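Local coordinates for protein omega transaminase (Pseudomonas sp., PDB 5LH9) that probably catalyses the pyridoxal-phosphate-dependent transfer of an amino group from a donor such as beta-alanine to a keto acid such as pyruvate, at residues D[261-266]-D[287-292]; D[156-161]-D[227-232]; D[128-133]-D[325-330]; D[149-154]-D[183-188]. One frame throughout, in Å; residues are numbered along the deposited sequence. Where two conformers were deposited one is given.

Interactions 1, 2 and 4 lie on one sheet. Its parallel strands run side by side in the order 288-291, 260-264, 225-230, 149-153, 184-187. The centres of interactions 1 and 2 are about 8 Å apart, those of 2 and 4 about 9 Å, and those of 1 and 4 about 16 Å. Interaction 3 spans the longest separation in sequence: its segments enclose the other three along the chain. It sits on helix 124-141, whose Val128 and Ala131 pack on interaction 1. Interactions 1 and 2 meet one cofactor. Interaction 3 reaches the cofactor of the second subunit, so sheet, helix and dimer together build paired active sites.

Interaction 1 (D[261-266]-D[287-292]); sequences LIADEV and DILCLA. With PLP (pyridoxal-5'-phosphate), chain H.
Leu261 N points almost straight at the carboxylate of Asp287, 3.0 Å from OD2 (174°). It uses the anti lone pair of that oxygen, which also forms a salt bridge with Arg251. In return Leu261 O accepts from two backbone groups, Asp287 N at 2.9 Å and Ile288 N at 3.2 Å. The ladder continues with Ala263 N to Ile288 O and Cys290 N to Ala263 O. It ends in a weak bond from Glu265 N to Cys290 O. The two strands are parallel neighbours in the central sheet of the large domain, as in fold-type I PLP enzymes. Strand 261-264 ends at the cofactor. There Asp264 OD2 lies 2.9 Å from N1 of PLP; the same oxygen is hydrogen-bonded to His158 ND1. Asp264 OD1 accepts from Val266 N, 3.2 Å away, closing an Asx turn. With an alanine in place of Asp264, the pyridine nitrogen would probably lack a carboxylate beside it, His158 ND1 would lose its acceptor, and the turn its side-chain bond. Val266 turns CG1 away from its own N (chi1 167°) and lays it against the pyridine ring, 3.6 Å from PLP C4. On the same sheet face as Asp264, Ile262 and Ile288 lie side by side and point the same way. Ile262 CG2 also presses on Cys290 SG at 3.5 Å. Ala131 of helix 124-141 covers this group. On the other face, Ala263 CB meets Leu289 CD2.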
# COMPACT_ATOMS: atom_id res chain seq x y z
N LEU D 261 11.92 -14.27 -14.48
CA LEU D 261 12.82 -14.83 -13.48
C LEU D 261 14.02 -13.90 -13.34
O LEU D 261 14.80 -13.74 -14.29
CB LEU D 261 13.27 -16.24 -13.88
CG LEU D 261 14.31 -16.88 -12.96
CD1 LEU D 261 13.87 -16.88 -11.49
CD2 LEU D 261 14.59 -18.29 -13.43
N ILE D 262 14.14 -13.27 -12.17
CA ILE D 262 15.26 -12.40 -11.86
C ILE D 262 16.24 -13.19 -11.01
O ILE D 262 15.93 -13.58 -9.88
CB ILE D 262 14.81 -11.13 -11.12
CG1 ILE D 262 13.76 -10.38 -11.93
CG2 ILE D 262 16.02 -10.21 -10.85
CD1 ILE D 262 13.07 -9.26 -11.18
N ALA D 263 17.43 -13.41 -11.55
CA ALA D 263 18.51 -14.05 -10.80
C ALA D 263 19.33 -12.96 -10.13
O ALA D 263 19.98 -12.16 -10.80
CB ALA D 263 19.38 -14.90 -11.72
N ASP D 264 19.27 -12.91 -8.80
CA ASP D 264 20.10 -11.98 -8.04
C ASP D 264 21.50 -12.59 -7.95
O ASP D 264 21.80 -13.38 -7.05
CB ASP D 264 19.52 -11.71 -6.67
CG ASP D 264 20.27 -10.62 -5.94
OD1 ASP D 264 21.43 -10.33 -6.33
OD2 ASP D 264 19.70 -10.04 -4.99
N GLU D 265 22.35 -12.23 -8.90
CA GLU D 265 23.70 -12.75 -9.00
C GLU D 265 24.73 -11.80 -8.41
O GLU D 265 25.88 -11.77 -8.85
CB GLU D 265 24.04 -13.05 -10.45
CG GLU D 265 23.12 -14.07 -11.09
CD GLU D 265 23.72 -15.46 -11.17
OE1 GLU D 265 24.78 -15.71 -10.55
OE2 GLU D 265 23.12 -16.31 -11.86
N VAL D 266 24.33 -10.99 -7.43
CA VAL D 266 25.25 -10.02 -6.84
C VAL D 266 26.42 -10.73 -6.17
O VAL D 266 27.56 -10.28 -6.23
CB VAL D 266 24.49 -9.09 -5.88
CG1 VAL D 266 25.45 -8.29 -5.01
CG2 VAL D 266 23.58 -8.16 -6.68
N ASP D 287 15.64 -14.35 -17.01
CA ASP D 287 15.30 -13.23 -17.88
C ASP D 287 16.07 -11.97 -17.53
O ASP D 287 16.30 -11.12 -18.40
CB ASP D 287 13.80 -12.96 -17.82
CG ASP D 287 12.99 -14.16 -18.26
OD1 ASP D 287 12.91 -14.41 -19.48
OD2 ASP D 287 12.43 -14.84 -17.38
N ILE D 288 16.46 -11.81 -16.26
CA ILE D 288 17.17 -10.64 -15.78
C ILE D 288 18.29 -11.08 -14.84
O ILE D 288 18.10 -11.98 -14.02
CB ILE D 288 16.22 -9.65 -15.07
CG1 ILE D 288 15.15 -9.15 -16.05
CG2 ILE D 288 17.00 -8.48 -14.46
CD1 ILE D 288 14.04 -8.33 -15.41
N LEU D 289 19.44 -10.43 -14.96
CA LEU D 289 20.59 -10.67 -14.10
C LEU D 289 20.88 -9.41 -13.31
O LEU D 289 20.95 -8.32 -13.88
CB LEU D 289 21.84 -11.04 -14.89
CG LEU D 289 21.83 -12.29 -15.76
CD1 LEU D 289 23.14 -12.37 -16.52
CD2 LEU D 289 21.63 -13.52 -14.90
N CYS D 290 21.07 -9.56 -12.00
CA CYS D 290 21.52 -8.49 -11.13
C CYS D 290 22.96 -8.77 -10.74
O CYS D 290 23.27 -9.86 -10.25
CB CYS D 290 20.64 -8.41 -9.88
SG CYS D 290 18.89 -8.27 -10.23
N LEU D 291 23.84 -7.80 -10.97
CA LEU D 291 25.27 -7.97 -10.75
C LEU D 291 25.83 -6.80 -9.96
O LEU D 291 25.37 -5.66 -10.08
CB LEU D 291 26.01 -8.08 -12.08
CG LEU D 291 25.57 -9.23 -13.00
CD1 LEU D 291 26.20 -9.06 -14.37
CD2 LEU D 291 25.96 -10.57 -12.40
N ALA D 292 26.83 -7.09 -9.14
CA ALA D 292 27.58 -6.05 -8.46
C ALA D 292 28.81 -6.68 -7.83
O ALA D 292 29.44 -7.55 -8.43
CB ALA D 292 26.72 -5.34 -7.41
N1 PLP H . 21.62 -8.76 -3.29
C2 PLP H . 22.45 -9.70 -2.82
C2A PLP H . 22.18 -11.21 -3.08
C3 PLP H . 23.59 -9.33 -2.07
O3 PLP H . 24.44 -10.32 -1.58
C4 PLP H . 23.88 -8.01 -1.82
C4A PLP H . 25.22 -7.69 -0.97
C5 PLP H . 23.04 -7.04 -2.30
C6 PLP H . 21.90 -7.41 -3.04
C5A PLP H . 23.27 -5.51 -2.05
O4P PLP H . 24.44 -5.03 -2.65
P PLP H . 24.98 -3.64 -2.20
O1P PLP H . 25.35 -3.76 -0.76
O2P PLP H . 23.94 -2.60 -2.39
O3P PLP H . 26.21 -3.28 -3.04
O HOH W 1 27.93 -9.92 -9.58

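Interaction 2 (D[156-161]-D[227-232]); sequences GYHGVH and ALIAEP. With PLP (pyridoxal-5'-phosphate), chain H.
Tyr157 N donates to Glu231 OE2 over 2.9 Å in a fairly straight bond (167°). The N-H comes from above the carboxylate plane, 46° out of it. The other oxygen, Glu231 OE1, is held by Gly235 N, so both ends of the carboxylate are gripped by backbone. The contact joins the loop after strand 149-153 to the end of strand 225-230, at the cofactor pocket of a class-III aminotransferase. Such pockets lie at the C-terminal ends of the parallel strands. Two oxygens crowd the methyl group of the cofactor: Tyr157 O is 3.1 Å from C2A of PLP, and Glu231 OE1 is 3.2 Å from the same atom. The Tyr157 ring stands with its edge toward the pyridine. Gly159 N sits over the centre of one tyrosine face, 3.7 Å above the plane. The backbone angles of Gly159 would jam a side chain against the carbonyl before it. Further along this loop, His161 stacks on its own copy in the second subunit. The imidazole of His158 lies over Ile229 in a CH-pi contact. Ile229 CG1 is 4.1 Å from the ring centroid, offset toward the rim. With CG1 trans to the backbone N (chi1 -178°), the CG1 and CD1 arm of Ile229 runs beneath the ring. His158 ND1 is engaged by Asp264. At the other ring nitrogen, a water in the ring plane lies 2.8 Å from His158 NE2 and donates to Ile229 O at 2.7 Å.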
# COMPACT_ATOMS: atom_id res chain seq x y z
N GLY D 156 15.89 -14.75 1.61
CA GLY D 156 16.50 -14.03 0.50
C GLY D 156 16.93 -12.64 0.92
O GLY D 156 16.27 -11.98 1.73
N TYR D 157 18.05 -12.19 0.36
CA TYR D 157 18.56 -10.84 0.61
C TYR D 157 18.82 -10.17 -0.73
O TYR D 157 19.50 -10.73 -1.59
CB TYR D 157 19.84 -10.87 1.44
CG TYR D 157 20.39 -9.50 1.72
CD1 TYR D 157 19.76 -8.66 2.63
CD2 TYR D 157 21.52 -9.03 1.07
CE1 TYR D 157 20.24 -7.39 2.90
CE2 TYR D 157 22.02 -7.75 1.32
CZ TYR D 157 21.37 -6.94 2.24
OH TYR D 157 21.83 -5.67 2.52
N HIS D 158 18.27 -8.96 -0.90
CA HIS D 158 18.31 -8.28 -2.18
C HIS D 158 18.61 -6.79 -2.03
O HIS D 158 18.12 -5.97 -2.81
CB HIS D 158 16.99 -8.48 -2.93
CG HIS D 158 16.61 -9.92 -3.09
ND1 HIS D 158 17.36 -10.80 -3.84
CD2 HIS D 158 15.56 -10.63 -2.61
CE1 HIS D 158 16.79 -11.99 -3.81
NE2 HIS D 158 15.70 -11.92 -3.08
N GLY D 159 19.43 -6.43 -1.05
CA GLY D 159 19.78 -5.05 -0.85
C GLY D 159 18.81 -4.35 0.09
O GLY D 159 17.93 -4.96 0.69
N VAL D 160 18.98 -3.04 0.19
CA VAL D 160 18.32 -2.28 1.25
C VAL D 160 17.60 -1.05 0.71
O VAL D 160 17.11 -0.23 1.49
CB VAL D 160 19.35 -1.89 2.32
CG1 VAL D 160 19.91 -3.12 2.99
CG2 VAL D 160 20.46 -1.04 1.72
N HIS D 161 17.50 -0.91 -0.61
CA HIS D 161 16.54 0.05 -1.12
C HIS D 161 15.14 -0.45 -0.78
O HIS D 161 14.95 -1.60 -0.39
CB HIS D 161 16.71 0.27 -2.63
CG HIS D 161 18.07 0.79 -3.02
ND1 HIS D 161 18.82 1.59 -2.20
CD2 HIS D 161 18.80 0.60 -4.14
CE1 HIS D 161 19.96 1.89 -2.80
NE2 HIS D 161 19.98 1.29 -3.98
N ALA D 227 7.21 -10.73 -11.62
CA ALA D 227 8.51 -11.37 -11.60
C ALA D 227 8.71 -12.13 -10.30
O ALA D 227 8.04 -11.86 -9.30
CB ALA D 227 9.63 -10.34 -11.79
N LEU D 228 9.63 -13.09 -10.35
CA LEU D 228 10.16 -13.77 -9.18
C LEU D 228 11.66 -13.52 -9.14
O LEU D 228 12.34 -13.62 -10.16
CB LEU D 228 9.88 -15.27 -9.23
CG LEU D 228 10.34 -16.12 -8.04
CD1 LEU D 228 9.45 -17.34 -7.91
CD2 LEU D 228 11.80 -16.56 -8.18
N ILE D 229 12.19 -13.21 -7.95
CA ILE D 229 13.60 -12.91 -7.76
C ILE D 229 14.18 -13.88 -6.73
O ILE D 229 13.55 -14.13 -5.70
CB ILE D 229 13.84 -11.45 -7.33
CG1 ILE D 229 15.34 -11.17 -7.20
CG2 ILE D 229 13.12 -11.15 -6.01
CD1 ILE D 229 15.70 -9.69 -7.06
N ALA D 230 15.37 -14.40 -7.02
CA ALA D 230 16.00 -15.37 -6.13
C ALA D 230 17.50 -15.37 -6.38
O ALA D 230 17.97 -15.00 -7.46
CB ALA D 230 15.44 -16.78 -6.34
N GLU D 231 18.25 -15.77 -5.34
CA GLU D 231 19.70 -15.96 -5.43
C GLU D 231 20.01 -17.41 -5.79
O GLU D 231 19.44 -18.32 -5.17
CB GLU D 231 20.37 -15.62 -4.10
CG GLU D 231 20.08 -14.21 -3.60
CD GLU D 231 20.22 -14.10 -2.09
OE1 GLU D 231 21.36 -13.96 -1.60
OE2 GLU D 231 19.17 -14.20 -1.40
N PRO D 232 20.88 -17.69 -6.77
CA PRO D 232 21.23 -19.09 -7.05
C PRO D 232 21.79 -19.82 -5.85
O PRO D 232 21.62 -21.04 -5.73
CB PRO D 232 22.27 -18.97 -8.18
CG PRO D 232 21.99 -17.65 -8.80
CD PRO D 232 21.55 -16.76 -7.69
N1 PLP H . 21.62 -8.76 -3.29
C2 PLP H . 22.45 -9.70 -2.82
C2A PLP H . 22.18 -11.21 -3.08
C3 PLP H . 23.59 -9.33 -2.07
O3 PLP H . 24.44 -10.32 -1.58
C4 PLP H . 23.88 -8.01 -1.82
C4A PLP H . 25.22 -7.69 -0.97
C5 PLP H . 23.04 -7.04 -2.30
C6 PLP H . 21.90 -7.41 -3.04
C5A PLP H . 23.27 -5.51 -2.05
O4P PLP H . 24.44 -5.03 -2.65
P PLP H . 24.98 -3.64 -2.20
O1P PLP H . 25.35 -3.76 -0.76
O2P PLP H . 23.94 -2.60 -2.39
O3P PLP H . 26.21 -3.28 -3.04
O HOH W 2 14.50 -14.47 -3.15

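Interaction 3 (D[128-133]-D[325-330]); sequences VETALK and IMHGYT. With PLP (pyridoxal-5'-phosphate), chain E.
Hydrogen bonds hold the His327 ring at both nitrogens. His327 NE2 donates to Thr130 OG1 at 2.9 Å, and Lys133 NZ donates to His327 ND1 at 3.1 Å. Both partners lie close to the ring plane, which fixes the rotation of the imidazole and is consistent with a proton on NE2. The ring reaches the helix because His327 CG extends opposite its own N (chi1 174°). Lys133 bends at its third torsion (68°), and this kink brings NZ round to the edge of the ring. The hydroxyl of Thr130 is also hydrogen-bonded to Asp126 O. NZ has stronger company across the dimer, at Val160 O of the second subunit. A phenylalanine in place of His327 would probably cost Lys133 NZ and Thr130 OG1 the imidazole partner they share, though each keeps others, and nothing polar would set the turn of the ring.

In the packing, Lys133 CD approaches His327 ND1 at 3.5 Å, and Thr130 CG2 meets His327 CD2 at 3.8 Å. The Tyr329 ring comes edge-on, with CE2 3.5 Å from Thr130 OG1. Its ring also meets His161 of the second subunit.

The last group is bonds to the phosphate of a PLP held mainly by the second subunit. Thr330 N donates to O2P of that PLP at 2.8 Å, and Thr330 OG1 donates to the same oxygen at 2.6 Å. A loop of one subunit completing the phosphate site of its partner is characteristic of the fold-type I aminotransferase dimer.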
# COMPACT_ATOMS: atom_id res chain seq x y z
N VAL D 128 19.22 -4.63 -8.08
CA VAL D 128 17.93 -5.23 -7.75
C VAL D 128 16.81 -4.23 -8.01
O VAL D 128 15.83 -4.53 -8.70
CB VAL D 128 17.93 -5.71 -6.28
CG1 VAL D 128 16.52 -6.03 -5.80
CG2 VAL D 128 18.84 -6.92 -6.12
N GLU D 129 16.95 -3.03 -7.45
CA GLU D 129 15.93 -2.00 -7.62
C GLU D 129 15.64 -1.77 -9.10
O GLU D 129 14.48 -1.67 -9.51
CB GLU D 129 16.39 -0.71 -6.94
CG GLU D 129 15.28 0.19 -6.44
CD GLU D 129 14.62 -0.34 -5.17
OE1 GLU D 129 14.89 -1.49 -4.78
OE2 GLU D 129 13.84 0.42 -4.56
N THR D 130 16.69 -1.72 -9.92
CA THR D 130 16.53 -1.53 -11.35
C THR D 130 15.77 -2.69 -11.97
O THR D 130 14.90 -2.49 -12.83
CB THR D 130 17.90 -1.38 -12.01
OG1 THR D 130 18.54 -0.21 -11.50
CG2 THR D 130 17.79 -1.27 -13.52
N ALA D 131 16.09 -3.92 -11.55
CA ALA D 131 15.39 -5.09 -12.06
C ALA D 131 13.91 -5.02 -11.73
O ALA D 131 13.06 -5.31 -12.58
CB ALA D 131 16.01 -6.35 -11.48
N LEU D 132 13.58 -4.65 -10.49
CA LEU D 132 12.18 -4.60 -10.08
C LEU D 132 11.41 -3.55 -10.88
O LEU D 132 10.33 -3.82 -11.41
CB LEU D 132 12.09 -4.32 -8.58
CG LEU D 132 12.72 -5.38 -7.67
CD1 LEU D 132 12.65 -4.97 -6.20
CD2 LEU D 132 12.03 -6.71 -7.85
N LYS D 133 11.96 -2.34 -10.97
CA LYS D 133 11.27 -1.27 -11.68
C LYS D 133 11.16 -1.58 -13.17
O LYS D 133 10.12 -1.33 -13.79
CB LYS D 133 11.99 0.06 -11.46
CG LYS D 133 11.75 0.67 -10.08
CD LYS D 133 12.38 2.05 -9.95
CE LYS D 133 11.70 3.08 -10.83
NZ LYS D 133 12.38 4.39 -10.74
N ILE D 325 12.64 5.11 -21.06
CA ILE D 325 13.27 4.52 -19.89
C ILE D 325 13.65 5.68 -18.99
O ILE D 325 14.73 6.27 -19.11
CB ILE D 325 14.46 3.64 -20.26
CG1 ILE D 325 14.00 2.51 -21.17
CG2 ILE D 325 15.10 3.10 -18.99
CD1 ILE D 325 15.09 1.53 -21.56
N MET D 326 12.74 6.03 -18.09
CA MET D 326 12.93 7.13 -17.15
C MET D 326 13.52 6.64 -15.83
O MET D 326 13.09 7.06 -14.75
CB MET D 326 11.61 7.86 -16.93
CG MET D 326 10.93 8.31 -18.22
SD MET D 326 12.00 9.23 -19.35
CE MET D 326 12.20 10.77 -18.47
N HIS D 327 14.50 5.74 -15.91
CA HIS D 327 15.14 5.18 -14.73
C HIS D 327 16.64 5.12 -14.99
O HIS D 327 17.07 4.64 -16.04
CB HIS D 327 14.62 3.78 -14.40
CG HIS D 327 15.35 3.11 -13.28
ND1 HIS D 327 15.02 3.30 -11.95
CD2 HIS D 327 16.42 2.28 -13.28
CE1 HIS D 327 15.84 2.60 -11.19
NE2 HIS D 327 16.70 1.97 -11.97
N GLY D 328 17.41 5.60 -14.03
CA GLY D 328 18.85 5.51 -14.12
C GLY D 328 19.50 6.48 -13.17
O GLY D 328 18.85 7.33 -12.56
N TYR D 329 20.82 6.37 -13.10
CA TYR D 329 21.59 7.03 -12.06
C TYR D 329 22.66 7.92 -12.67
O TYR D 329 23.20 7.62 -13.74
CB TYR D 329 22.22 5.98 -11.14
CG TYR D 329 21.18 5.02 -10.60
CD1 TYR D 329 20.38 5.37 -9.53
CD2 TYR D 329 20.98 3.78 -11.19
CE1 TYR D 329 19.42 4.51 -9.05
CE2 TYR D 329 20.03 2.91 -10.71
CZ TYR D 329 19.25 3.28 -9.64
OH TYR D 329 18.29 2.41 -9.17
N THR D 330 22.95 9.02 -11.99
CA THR D 330 24.04 9.90 -12.41
C THR D 330 25.28 9.10 -12.76
O THR D 330 25.90 9.31 -13.81
CB THR D 330 24.34 10.92 -11.31
OG1 THR D 330 23.18 11.73 -11.08
CG2 THR D 330 25.53 11.80 -11.68
N1 PLP E . 17.95 14.07 -5.71
C2 PLP E . 18.24 15.15 -6.44
C2A PLP E . 17.73 16.56 -6.02
C3 PLP E . 19.03 15.03 -7.61
O3 PLP E . 19.33 16.17 -8.37
C4 PLP E . 19.51 13.82 -8.03
C4A PLP E . 20.42 13.80 -9.37
C5 PLP E . 19.23 12.70 -7.28
C6 PLP E . 18.43 12.81 -6.12
C5A PLP E . 19.72 11.28 -7.71
O4P PLP E . 21.12 11.18 -7.73
P PLP E . 21.75 9.97 -8.46
O1P PLP E . 21.15 8.64 -7.99
O2P PLP E . 21.49 10.14 -9.90
O3P PLP E . 23.22 9.97 -8.19
O HOH W 3 11.67 6.51 -12.39

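Interaction 4 (D[149-154]-D[183-188]); sequences RFLSLR and GCHLLD
Phe150 N donates to Gly183 O at 3.0 Å, the first rung of a parallel ladder between strands 149-153 and 184-187. The strands belong to a beta-alpha-beta unit, and 184-187 is an outermost strand of the sheet within the chain. The tight part is the middle of the ladder: Leu151, Leu153 and Leu187 pack on one face, and Ser152 OG has Leu186 CD2 3.2 Å away on the other. Leu151 CD2 touches His185 CB at 3.8 Å, and Leu153 CD2 meets Leu187 CB at 4.1 Å.

The charged side chains at the two ends are partly exposed and more loosely held, although the last of five backbone bonds, Arg154 N to Leu187 O, is short. At one end, the extended Arg149 passes His185, with guanidinium and imidazole planes 83° apart. Arg149 CD is 3.8 Å from His185 NE2, a nitrogen buried here with no partner in the model. At the other, Arg154 NH1 and Asp188 OD1 stay 4.5 Å apart, beyond a salt bridge. Arg154 CD rests on Leu186 CD1, and Leu219 of the third subunit packs on both residues. Between the ends, Ser152 OG is hydrogen-bonded to Val167 O and accepts from a water at 2.6 Å.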
# COMPACT_ATOMS: atom_id res chain seq x y z
N ARG D 149 2.86 -7.76 -9.13
CA ARG D 149 3.31 -8.37 -7.89
C ARG D 149 4.68 -9.03 -8.06
O ARG D 149 5.09 -9.40 -9.16
CB ARG D 149 2.27 -9.38 -7.40
CG ARG D 149 0.98 -8.73 -6.92
CD ARG D 149 -0.12 -9.73 -6.59
NE ARG D 149 -1.22 -9.06 -5.90
CZ ARG D 149 -2.49 -9.46 -5.91
NH1 ARG D 149 -2.86 -10.54 -6.60
NH2 ARG D 149 -3.39 -8.76 -5.24
N PHE D 150 5.38 -9.15 -6.94
CA PHE D 150 6.70 -9.77 -6.90
C PHE D 150 6.68 -10.96 -5.94
O PHE D 150 6.03 -10.92 -4.89
CB PHE D 150 7.78 -8.79 -6.45
CG PHE D 150 7.99 -7.65 -7.40
CD1 PHE D 150 8.45 -7.87 -8.69
CD2 PHE D 150 7.76 -6.35 -6.99
CE1 PHE D 150 8.65 -6.81 -9.56
CE2 PHE D 150 7.96 -5.29 -7.85
CZ PHE D 150 8.41 -5.52 -9.14
N LEU D 151 7.38 -12.02 -6.33
CA LEU D 151 7.59 -13.19 -5.50
C LEU D 151 9.07 -13.31 -5.17
O LEU D 151 9.94 -12.93 -5.96
CB LEU D 151 7.12 -14.46 -6.21
CG LEU D 151 5.71 -14.42 -6.82
CD1 LEU D 151 5.42 -15.69 -7.60
CD2 LEU D 151 4.66 -14.19 -5.73
N SER D 152 9.35 -13.82 -3.98
CA SER D 152 10.73 -14.01 -3.53
C SER D 152 10.71 -15.07 -2.44
O SER D 152 9.66 -15.60 -2.07
CB SER D 152 11.34 -12.70 -3.05
OG SER D 152 10.63 -12.17 -1.94
N LEU D 153 11.90 -15.40 -1.93
CA LEU D 153 12.09 -16.50 -1.00
C LEU D 153 12.41 -16.01 0.40
O LEU D 153 13.12 -15.02 0.59
CB LEU D 153 13.24 -17.40 -1.46
CG LEU D 153 13.18 -17.97 -2.88
CD1 LEU D 153 14.35 -18.92 -3.09
CD2 LEU D 153 11.86 -18.66 -3.14
N ARG D 154 11.90 -16.74 1.39
CA ARG D 154 12.37 -16.57 2.76
C ARG D 154 13.89 -16.68 2.79
O ARG D 154 14.49 -17.45 2.04
CB ARG D 154 11.75 -17.62 3.68
CG ARG D 154 10.29 -17.40 3.97
CD ARG D 154 10.09 -16.20 4.89
NE ARG D 154 10.75 -16.38 6.18
CZ ARG D 154 10.21 -17.01 7.22
NH1 ARG D 154 9.00 -17.54 7.14
NH2 ARG D 154 10.90 -17.13 8.35
N GLY D 183 2.06 -5.96 -2.32
CA GLY D 183 2.07 -6.94 -3.39
C GLY D 183 3.36 -7.71 -3.52
O GLY D 183 3.70 -8.14 -4.63
N CYS D 184 4.11 -7.87 -2.44
CA CYS D 184 5.30 -8.71 -2.40
C CYS D 184 5.01 -9.93 -1.54
O CYS D 184 4.53 -9.79 -0.41
CB CYS D 184 6.50 -7.94 -1.85
SG CYS D 184 6.92 -6.54 -2.90
N HIS D 185 5.29 -11.11 -2.07
CA HIS D 185 4.86 -12.36 -1.45
C HIS D 185 6.05 -13.29 -1.30
O HIS D 185 6.84 -13.46 -2.23
CB HIS D 185 3.75 -13.00 -2.27
CG HIS D 185 2.57 -12.10 -2.47
ND1 HIS D 185 1.51 -12.05 -1.59
CD2 HIS D 185 2.30 -11.17 -3.43
CE1 HIS D 185 0.64 -11.15 -2.00
NE2 HIS D 185 1.09 -10.60 -3.11
N LEU D 186 6.18 -13.87 -0.11
CA LEU D 186 7.33 -14.69 0.23
C LEU D 186 6.96 -16.16 0.20
O LEU D 186 5.89 -16.56 0.67
CB LEU D 186 7.86 -14.33 1.62
CG LEU D 186 8.78 -13.12 1.69
CD1 LEU D 186 9.06 -12.77 3.15
CD2 LEU D 186 10.09 -13.37 0.94
N LEU D 187 7.86 -16.95 -0.37
CA LEU D 187 7.77 -18.40 -0.36
C LEU D 187 8.85 -18.95 0.55
O LEU D 187 9.87 -18.30 0.81
CB LEU D 187 7.96 -18.96 -1.77
CG LEU D 187 7.10 -18.34 -2.86
CD1 LEU D 187 7.84 -18.45 -4.17
CD2 LEU D 187 5.74 -19.04 -2.93
N ASP D 188 8.63 -20.17 1.02
CA ASP D 188 9.64 -20.83 1.83
C ASP D 188 10.84 -21.20 0.96
O ASP D 188 10.70 -21.52 -0.22
CB ASP D 188 9.07 -22.07 2.50
CG ASP D 188 8.15 -21.74 3.65
OD1 ASP D 188 8.65 -21.27 4.70
OD2 ASP D 188 6.93 -21.94 3.51
O HOH W 4 8.43 -10.79 -1.94